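Local coordinates for ricin B lectin (Clostridium thermocellum, PDB 3VSF), which is an exo-beta-1,3-galactanase that probably hydrolyses beta-1,3-galactan, combining a family 43 glycoside hydrolase domain with a galactose-binding beta-trefoil module, at residues 61-64 / 69-72; 121-126 / 132-137; 403-406 / 410-413. One frame throughout, in Å; residues are numbered along the deposited sequence.

Contact 1: residues 61-64 / 69-72; sequences GGML and YYYW
Residues 61-64 and 69-72 run antiparallel as the two arms of a tight beta hairpin, their axes 4.7 Å apart at the closest point and their directions 162° apart. Leu64 and Tyr71 form the hydrogen-bonded pair: Leu64 N lies 2.9 Å from Tyr71 O, and Tyr71 N, 2.8 Å from Leu64 O, gives an almost perfectly straight N-H...O bond (179°). The next pair, Met63 with Trp72, is non-hydrogen-bonded, and here the side chains take over.

Met63 lies across the opposite strand. With CG anti to the backbone N (chi1 -179°), its chain passes over Tyr71 O and brings the thioether between two aromatic residues. Met63 SD sits 3.9 Å from Tyr70 CB and 5.2 Å from the centroid of the Tyr70 ring, an oblique Met-aromatic contact. The bend at the last torsion then turns Met63 CE the other way, to within 3.8 Å of Trp72 CB. The indole meets the other strand differently: Gly62 O lies near its plane, at the CD1 edge. On the reverse face Leu64 and Tyr71 project together, although the tyrosine ring leads away and keeps only its near edge by Leu64 O.

This hairpin opens the first blade of the five-bladed beta-propeller characteristic of family 43. On the Met63 and Trp72 face lie Trp97, Ile293 of strand 288-296, and the rings of Tyr323 and Trp325. Leu64 packs on Val122 and Tyr124 of strand 116-124, while strand 83-91 continues the sheet beyond 69-77.

Contact 2: residues 121-126 / 132-137; sequences KVMYNA and VMWMHW
The carbonyl oxygen of Val132 receives two groups from the facing strand: Met123 N at 2.9 Å, in a nearly straight bond (178°), and the CA-H of Val122, whose CA lies 3.6 Å from Val132 O. Val132 N returns a more bent bond (136°) to Met123 O. One hydrogen-bonded pair further on, Lys121 and Trp134 exchange both of their backbone bonds, so four N-H groups join these two antiparallel segments.

On one face Lys121, Met123, Val132 and Trp134 set out together, and there sulfur meets the indole. Met123 holds CG between its backbone N and carbonyl carbon (chi1 58°), which sends the chain across toward the facing strand, until Met123 SD stands 4.1 Å from Trp134 CD1. The approach is an oblique Met-aromatic contact with the pyrrole part of the indole. On the other face Val122 and Met133 pair without hydrogen bonds, and Val122 CG2 rests 3.8 Å from Met133 CB.

The polar tips look beyond the hairpin. Lys121 NZ bonds to Gly60 O, and Trp134 NE1 to Tyr218 O. The amides of Lys121, Met123, Val132 and Trp134 are thus spent within the pairing, while Met133 bonds on to Ala151 of the next strand. Two buried side-chain donors are satisfied by carbonyls elsewhere in the domain, which leaves a Met-aromatic contact on one face and plain apolar packing of Val122 on Met133 on the other.

Contact 3: residues 403-406 / 410-413; sequences VDVG and KKIV
Lys410 reaches over Val403 and Asp404 atom by atom. Lys410 CB lies 3.8 Å from Val403 O, and Lys410 CG 4.0 Å from Asp404 CA; the chain then runs on extended until a final bend (chi4 -64°) turns NZ back to Asp404. There Lys410 NZ stands 3.3 Å from Asp404 OD1, a salt bridge whose hydrogen bond is weak. The carboxylate has a second task, since Asp404 OD2 accepts from Gly406 N at 2.9 Å, nearly along the C-O axis of OD2. This closes an Asx turn where strand 400-404 gives way to the loop.

Beneath these side chains the antiparallel backbones are joined by Val403 and Lys411. Val403 N donates to Lys411 O, and Lys411 N, 2.8 Å from Val403 O, returns the bond. Lys411 points to the face opposite Lys410, and Lys411 CB packs 4.0 Å from Val403 CB. Val405 meets the same aliphatic chain at about a right angle, Val405 CG1 lying 3.9 Å from Lys411 CG. Beyond this apolar stem NZ leaves the hairpin for a salt bridge with Glu355 and a hydrogen bond to Ser439.

Two successive lysines thus serve a beta-trefoil hairpin in different ways. Lys410 offers a rather loose electrostatic tie at the exposed turn, where Asp404 is fixed more firmly by the backbone amide of Gly406; Lys411 lends its methylenes to the valines and spends its charge on Glu355.

Contacts 1 and 2 show neighbouring hairpins of one domain packing together: their centres are 11 Å apart, and they touch directly. Leu64 CD2 packs 3.8 Å from Val122 CG1, while the Lys121 chain passes Gly62 CA, with Lys121 CE 3.4 Å from Gly61 O. The hairpins belong to different sheets of the family 43 domain. Contact 3 stands apart in the lectin module, its centre 32 Å from that of contact 1 and 41 Å from that of contact 2. It alone approaches a known sugar site: the Lys411 side chain lies about 8 Å from that of Asn440 and about 9 Å from that of Asp422, residues that bind beta-D-galactose, although the sugar is absent here.

Contact 1: residues 61-64 / 69-72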
loop_
_atom_site.group_PDB
_atom_site.type_symbol
_atom_site.label_atom_id
_atom_site.label_comp_id
_atom_site.label_asym_id
_atom_site.label_seq_id
_atom_site.Cartn_x
_atom_site.Cartn_y
_atom_site.Cartn_z
ATOM N N GLY A 61 10.820 6.976 0.597
ATOM C CA GLY A 61 11.600 6.515 -0.534
ATOM C C GLY A 61 10.808 6.084 -1.752
ATOM O O GLY A 61 9.602 6.309 -1.846
ATOM N N GLY A 62 11.511 5.466 -2.696
ATOM C CA GLY A 62 10.912 4.950 -3.912
ATOM C C GLY A 62 11.743 3.793 -4.427
ATOM O O GLY A 62 12.698 3.374 -3.771
ATOM N N MET A 63 11.396 3.274 -5.600
ATOM C CA MET A 63 12.112 2.128 -6.149
ATOM C C MET A 63 12.161 2.125 -7.674
ATOM O O MET A 63 11.244 2.605 -8.341
ATOM C CB MET A 63 11.500 0.823 -5.638
ATOM C CG MET A 63 12.201 -0.432 -6.129
ATOM S SD MET A 63 11.665 -1.903 -5.240
ATOM C CE MET A 63 12.120 -1.457 -3.566
ATOM N N LEU A 64 13.245 1.577 -8.215
ATOM C CA LEU A 64 13.428 1.487 -9.658
ATOM C C LEU A 64 13.945 0.108 -10.047
ATOM O O LEU A 64 14.837 -0.438 -9.397
ATOM C CB LEU A 64 14.403 2.564 -10.138
ATOM C CG LEU A 64 14.654 2.632 -11.646
ATOM C CD1 LEU A 64 13.379 3.006 -12.385
ATOM C CD2 LEU A 64 15.764 3.620 -11.956
ATOM N N TYR A 69 18.392 -5.861 -10.955
ATOM C CA TYR A 69 18.249 -5.408 -9.576
ATOM C C TYR A 69 17.106 -4.419 -9.366
ATOM O O TYR A 69 16.774 -3.630 -10.250
ATOM C CB TYR A 69 19.557 -4.782 -9.085
ATOM C CG TYR A 69 20.723 -5.742 -9.033
ATOM C CD1 TYR A 69 20.967 -6.505 -7.899
ATOM C CD2 TYR A 69 21.583 -5.881 -10.114
ATOM C CE1 TYR A 69 22.034 -7.382 -7.843
ATOM C CE2 TYR A 69 22.653 -6.756 -10.068
ATOM C CZ TYR A 69 22.873 -7.504 -8.930
ATOM O OH TYR A 69 23.936 -8.377 -8.880
ATOM N N TYR A 70 16.508 -4.478 -8.181
ATOM C CA TYR A 70 15.551 -3.473 -7.743
ATOM C C TYR A 70 16.261 -2.513 -6.797
ATOM O O TYR A 70 16.826 -2.932 -5.788
ATOM C CB TYR A 70 14.365 -4.123 -7.028
ATOM C CG TYR A 70 13.429 -4.888 -7.938
ATOM C CD1 TYR A 70 12.347 -4.259 -8.538
ATOM C CD2 TYR A 70 13.623 -6.238 -8.191
ATOM C CE1 TYR A 70 11.487 -4.952 -9.369
ATOM C CE2 TYR A 70 12.769 -6.941 -9.022
ATOM C CZ TYR A 70 11.703 -6.293 -9.608
ATOM O OH TYR A 70 10.849 -6.988 -10.436
ATOM N N TYR A 71 16.239 -1.227 -7.129
ATOM C CA TYR A 71 16.925 -0.226 -6.321
ATOM C C TYR A 71 15.957 0.571 -5.453
ATOM O O TYR A 71 14.967 1.113 -5.943
ATOM C CB TYR A 71 17.749 0.711 -7.207
ATOM C CG TYR A 71 18.904 0.023 -7.901
ATOM C CD1 TYR A 71 18.762 -0.495 -9.181
ATOM C CD2 TYR A 71 20.136 -0.112 -7.274
ATOM C CE1 TYR A 71 19.814 -1.127 -9.818
ATOM C CE2 TYR A 71 21.194 -0.740 -7.903
ATOM C CZ TYR A 71 21.028 -1.246 -9.175
ATOM O OH TYR A 71 22.077 -1.874 -9.806
ATOM N N TRP A 72 16.256 0.635 -4.160
ATOM C CA TRP A 72 15.412 1.339 -3.204
ATOM C C TRP A 72 16.107 2.597 -2.692
ATOM O O TRP A 72 17.106 2.521 -1.976
ATOM C CB TRP A 72 15.060 0.415 -2.034
ATOM C CG TRP A 72 14.171 1.040 -0.999
ATOM C CD1 TRP A 72 13.549 2.252 -1.071
ATOM C CD2 TRP A 72 13.809 0.479 0.270
ATOM N NE1 TRP A 72 12.823 2.482 0.073
ATOM C CE2 TRP A 72 12.966 1.407 0.912
ATOM C CE3 TRP A 72 14.117 -0.717 0.924
ATOM C CZ2 TRP A 72 12.426 1.176 2.175
ATOM C CZ3 TRP A 72 13.579 -0.945 2.178
ATOM C CH2 TRP A 72 12.745 -0.003 2.790
#

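Contact 2: residues 121-126 / 132-137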
loop_
_atom_site.group_PDB
_atom_site.type_symbol
_atom_site.label_atom_id
_atom_site.label_comp_id
_atom_site.label_asym_id
_atom_site.label_seq_id
_atom_site.Cartn_x
_atom_site.Cartn_y
_atom_site.Cartn_z
ATOM N N LYS A 121 12.769 10.542 -5.490
ATOM C CA LYS A 121 12.418 9.488 -6.435
ATOM C C LYS A 121 13.434 9.424 -7.570
ATOM O O LYS A 121 14.024 10.437 -7.944
ATOM C CB LYS A 121 11.015 9.722 -6.998
ATOM C CG LYS A 121 9.931 9.841 -5.939
ATOM C CD LYS A 121 9.842 8.581 -5.095
ATOM C CE LYS A 121 8.758 8.699 -4.036
ATOM N NZ LYS A 121 9.023 9.810 -3.081
ATOM N N VAL A 122 13.636 8.227 -8.114
ATOM C CA VAL A 122 14.583 8.037 -9.209
ATOM C C VAL A 122 13.920 7.401 -10.427
ATOM O O VAL A 122 13.191 6.416 -10.310
ATOM C CB VAL A 122 15.784 7.175 -8.775
ATOM C CG1 VAL A 122 16.593 6.738 -9.986
ATOM C CG2 VAL A 122 16.656 7.938 -7.789
ATOM N N MET A 123 14.180 7.978 -11.596
ATOM C CA MET A 123 13.644 7.462 -12.849
ATOM C C MET A 123 14.774 7.249 -13.850
ATOM O O MET A 123 15.805 7.917 -13.778
ATOM C CB MET A 123 12.606 8.431 -13.421
ATOM C CG MET A 123 13.138 9.835 -13.667
ATOM S SD MET A 123 11.834 11.040 -13.986
ATOM C CE MET A 123 11.028 10.307 -15.407
ATOM N N TYR A 124 14.584 6.316 -14.777
ATOM C CA TYR A 124 15.608 6.021 -15.774
ATOM C C TYR A 124 15.245 6.547 -17.161
ATOM O O TYR A 124 14.084 6.510 -17.569
ATOM C CB TYR A 124 15.889 4.519 -15.842
ATOM C CG TYR A 124 16.786 4.125 -16.994
ATOM C CD1 TYR A 124 16.256 3.580 -18.157
ATOM C CD2 TYR A 124 18.161 4.310 -16.925
ATOM C CE1 TYR A 124 17.071 3.223 -19.215
ATOM C CE2 TYR A 124 18.984 3.955 -17.978
ATOM C CZ TYR A 124 18.435 3.413 -19.120
ATOM O OH TYR A 124 19.246 3.057 -20.172
ATOM N N ASN A 125 16.253 7.032 -17.879
ATOM C CA ASN A 125 16.066 7.541 -19.231
ATOM C C ASN A 125 16.709 6.616 -20.259
ATOM O O ASN A 125 17.918 6.393 -20.235
ATOM C CB ASN A 125 16.651 8.949 -19.351
ATOM C CG ASN A 125 16.308 9.618 -20.669
ATOM O OD1 ASN A 125 16.102 8.953 -21.684
ATOM N ND2 ASN A 125 16.249 10.945 -20.658
ATOM N N ALA A 126 15.893 6.075 -21.159
ATOM C CA ALA A 126 16.385 5.168 -22.192
ATOM C C ALA A 126 17.272 5.898 -23.193
ATOM O O ALA A 126 18.329 5.399 -23.581
ATOM C CB ALA A 126 15.222 4.494 -22.903
ATOM N N VAL A 132 17.940 9.974 -13.604
ATOM C CA VAL A 132 17.569 11.287 -13.090
ATOM C C VAL A 132 16.827 11.160 -11.762
ATOM O O VAL A 132 15.926 10.333 -11.622
ATOM C CB VAL A 132 16.691 12.057 -14.096
ATOM C CG1 VAL A 132 16.320 13.424 -13.544
ATOM C CG2 VAL A 132 17.412 12.191 -15.429
ATOM N N MET A 133 17.214 11.981 -10.791
ATOM C CA MET A 133 16.615 11.932 -9.461
ATOM C C MET A 133 15.928 13.243 -9.086
ATOM O O MET A 133 16.524 14.316 -9.180
ATOM C CB MET A 133 17.673 11.579 -8.413
ATOM C CG MET A 133 17.220 11.790 -6.979
ATOM S SD MET A 133 18.472 11.314 -5.775
ATOM C CE MET A 133 17.780 12.005 -4.276
ATOM N N TRP A 134 14.673 13.147 -8.661
ATOM C CA TRP A 134 13.917 14.309 -8.214
ATOM C C TRP A 134 13.620 14.215 -6.722
ATOM O O TRP A 134 13.746 13.146 -6.125
ATOM C CB TRP A 134 12.617 14.440 -9.005
ATOM C CG TRP A 134 12.834 14.816 -10.435
ATOM C CD1 TRP A 134 13.249 13.997 -11.444
ATOM C CD2 TRP A 134 12.648 16.110 -11.019
ATOM N NE1 TRP A 134 13.334 14.703 -12.621
ATOM C CE2 TRP A 134 12.969 16.003 -12.387
ATOM C CE3 TRP A 134 12.241 17.351 -10.519
ATOM C CZ2 TRP A 134 12.896 17.086 -13.258
ATOM C CZ3 TRP A 134 12.167 18.426 -11.386
ATOM C CH2 TRP A 134 12.493 18.287 -12.741
ATOM N N MET A 135 13.226 15.335 -6.121
ATOM C CA MET A 135 12.966 15.374 -4.687
ATOM C C MET A 135 12.298 16.677 -4.260
ATOM O O MET A 135 11.966 17.520 -5.092
ATOM C CB MET A 135 14.271 15.181 -3.911
ATOM C CG MET A 135 15.226 16.358 -4.010
ATOM S SD MET A 135 16.953 15.860 -4.163
ATOM C CE MET A 135 16.964 15.186 -5.822
ATOM N N HIS A 136 12.104 16.828 -2.953
ATOM C CA HIS A 136 11.504 18.031 -2.389
ATOM C C HIS A 136 12.529 18.754 -1.522
ATOM O O HIS A 136 13.135 18.151 -0.636
ATOM C CB HIS A 136 10.272 17.667 -1.560
ATOM C CG HIS A 136 9.632 18.836 -0.878
ATOM N ND1 HIS A 136 8.853 18.703 0.252
ATOM C CD2 HIS A 136 9.649 20.158 -1.168
ATOM C CE1 HIS A 136 8.421 19.892 0.631
ATOM N NE2 HIS A 136 8.890 20.793 -0.214
ATOM N N TRP A 137 12.720 20.045 -1.778
ATOM C CA TRP A 137 13.736 20.817 -1.067
ATOM C C TRP A 137 13.128 21.904 -0.184
ATOM O O TRP A 137 12.174 22.575 -0.576
ATOM C CB TRP A 137 14.722 21.440 -2.059
ATOM C CG TRP A 137 15.929 22.049 -1.409
ATOM C CD1 TRP A 137 17.122 21.435 -1.159
ATOM C CD2 TRP A 137 16.063 23.392 -0.928
ATOM N NE1 TRP A 137 17.988 22.311 -0.552
ATOM C CE2 TRP A 137 17.363 23.519 -0.399
ATOM C CE3 TRP A 137 15.209 24.498 -0.892
ATOM C CZ2 TRP A 137 17.828 24.708 0.158
ATOM C CZ3 TRP A 137 15.674 25.678 -0.338
ATOM C CH2 TRP A 137 16.971 25.773 0.179
#

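Contact 3: residues 403-406 / 410-413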
loop_
_atom_site.group_PDB
_atom_site.type_symbol
_atom_site.label_atom_id
_atom_site.label_comp_id
_atom_site.label_asym_id
_atom_site.label_seq_id
_atom_site.Cartn_x
_atom_site.Cartn_y
_atom_site.Cartn_z
ATOM N N VAL A 403 -5.526 -17.605 10.994
ATOM C CA VAL A 403 -4.386 -16.752 11.306
ATOM C C VAL A 403 -4.580 -15.990 12.615
ATOM O O VAL A 403 -5.411 -15.088 12.700
ATOM C CB VAL A 403 -4.124 -15.738 10.177
ATOM C CG1 VAL A 403 -2.918 -14.873 10.513
ATOM C CG2 VAL A 403 -3.921 -16.457 8.853
ATOM N N ASP A 404 -3.803 -16.357 13.629
ATOM C CA ASP A 404 -3.867 -15.696 14.929
ATOM C C ASP A 404 -3.535 -14.211 14.786
ATOM O O ASP A 404 -2.605 -13.844 14.069
ATOM C CB ASP A 404 -2.904 -16.369 15.912
ATOM C CG ASP A 404 -3.184 -15.995 17.355
ATOM O OD1 ASP A 404 -3.288 -16.915 18.195
ATOM O OD2 ASP A 404 -3.294 -14.788 17.653
ATOM N N VAL A 405 -4.300 -13.362 15.465
ATOM C CA VAL A 405 -4.135 -11.917 15.334
ATOM C C VAL A 405 -4.105 -11.200 16.682
ATOM O O VAL A 405 -4.422 -10.014 16.770
ATOM C CB VAL A 405 -5.256 -11.302 14.476
ATOM C CG1 VAL A 405 -5.214 -11.868 13.066
ATOM C CG2 VAL A 405 -6.613 -11.552 15.118
ATOM N N GLY A 406 -3.719 -11.920 17.730
ATOM C CA GLY A 406 -3.664 -11.344 19.061
ATOM C C GLY A 406 -4.945 -11.594 19.829
ATOM O O GLY A 406 -6.013 -11.749 19.236
ATOM N N LYS A 410 -9.004 -14.630 15.879
ATOM C CA LYS A 410 -8.271 -15.153 14.732
ATOM C C LYS A 410 -8.911 -14.722 13.416
ATOM O O LYS A 410 -10.054 -14.269 13.388
ATOM C CB LYS A 410 -8.210 -16.681 14.792
ATOM C CG LYS A 410 -7.405 -17.234 15.956
ATOM C CD LYS A 410 -7.607 -18.734 16.103
ATOM C CE LYS A 410 -6.696 -19.311 17.174
ATOM N NZ LYS A 410 -5.259 -19.160 16.812
ATOM N N LYS A 411 -8.163 -14.871 12.329
ATOM C CA LYS A 411 -8.670 -14.571 10.996
ATOM C C LYS A 411 -9.052 -15.852 10.267
ATOM O O LYS A 411 -8.232 -16.758 10.121
ATOM C CB LYS A 411 -7.623 -13.815 10.177
ATOM C CG LYS A 411 -7.785 -12.306 10.174
ATOM C CD LYS A 411 -6.731 -11.654 9.291
ATOM C CE LYS A 411 -6.756 -12.234 7.885
ATOM N NZ LYS A 411 -5.663 -11.690 7.032
ATOM N N ILE A 412 -10.296 -15.925 9.812
ATOM C CA ILE A 412 -10.744 -17.058 9.015
ATOM C C ILE A 412 -10.617 -16.716 7.536
ATOM O O ILE A 412 -11.441 -15.985 6.986
ATOM C CB ILE A 412 -12.197 -17.441 9.340
ATOM C CG1 ILE A 412 -12.360 -17.683 10.842
ATOM C CG2 ILE A 412 -12.613 -18.675 8.551
ATOM C CD1 ILE A 412 -13.758 -18.094 11.248
ATOM N N VAL A 413 -9.578 -17.243 6.896
ATOM C CA VAL A 413 -9.274 -16.898 5.512
ATOM C C VAL A 413 -9.608 -18.034 4.554
ATOM O O VAL A 413 -9.246 -19.184 4.791
ATOM C CB VAL A 413 -7.787 -16.525 5.342
ATOM C CG1 VAL A 413 -7.529 -15.992 3.940
ATOM C CG2 VAL A 413 -7.373 -15.504 6.388
#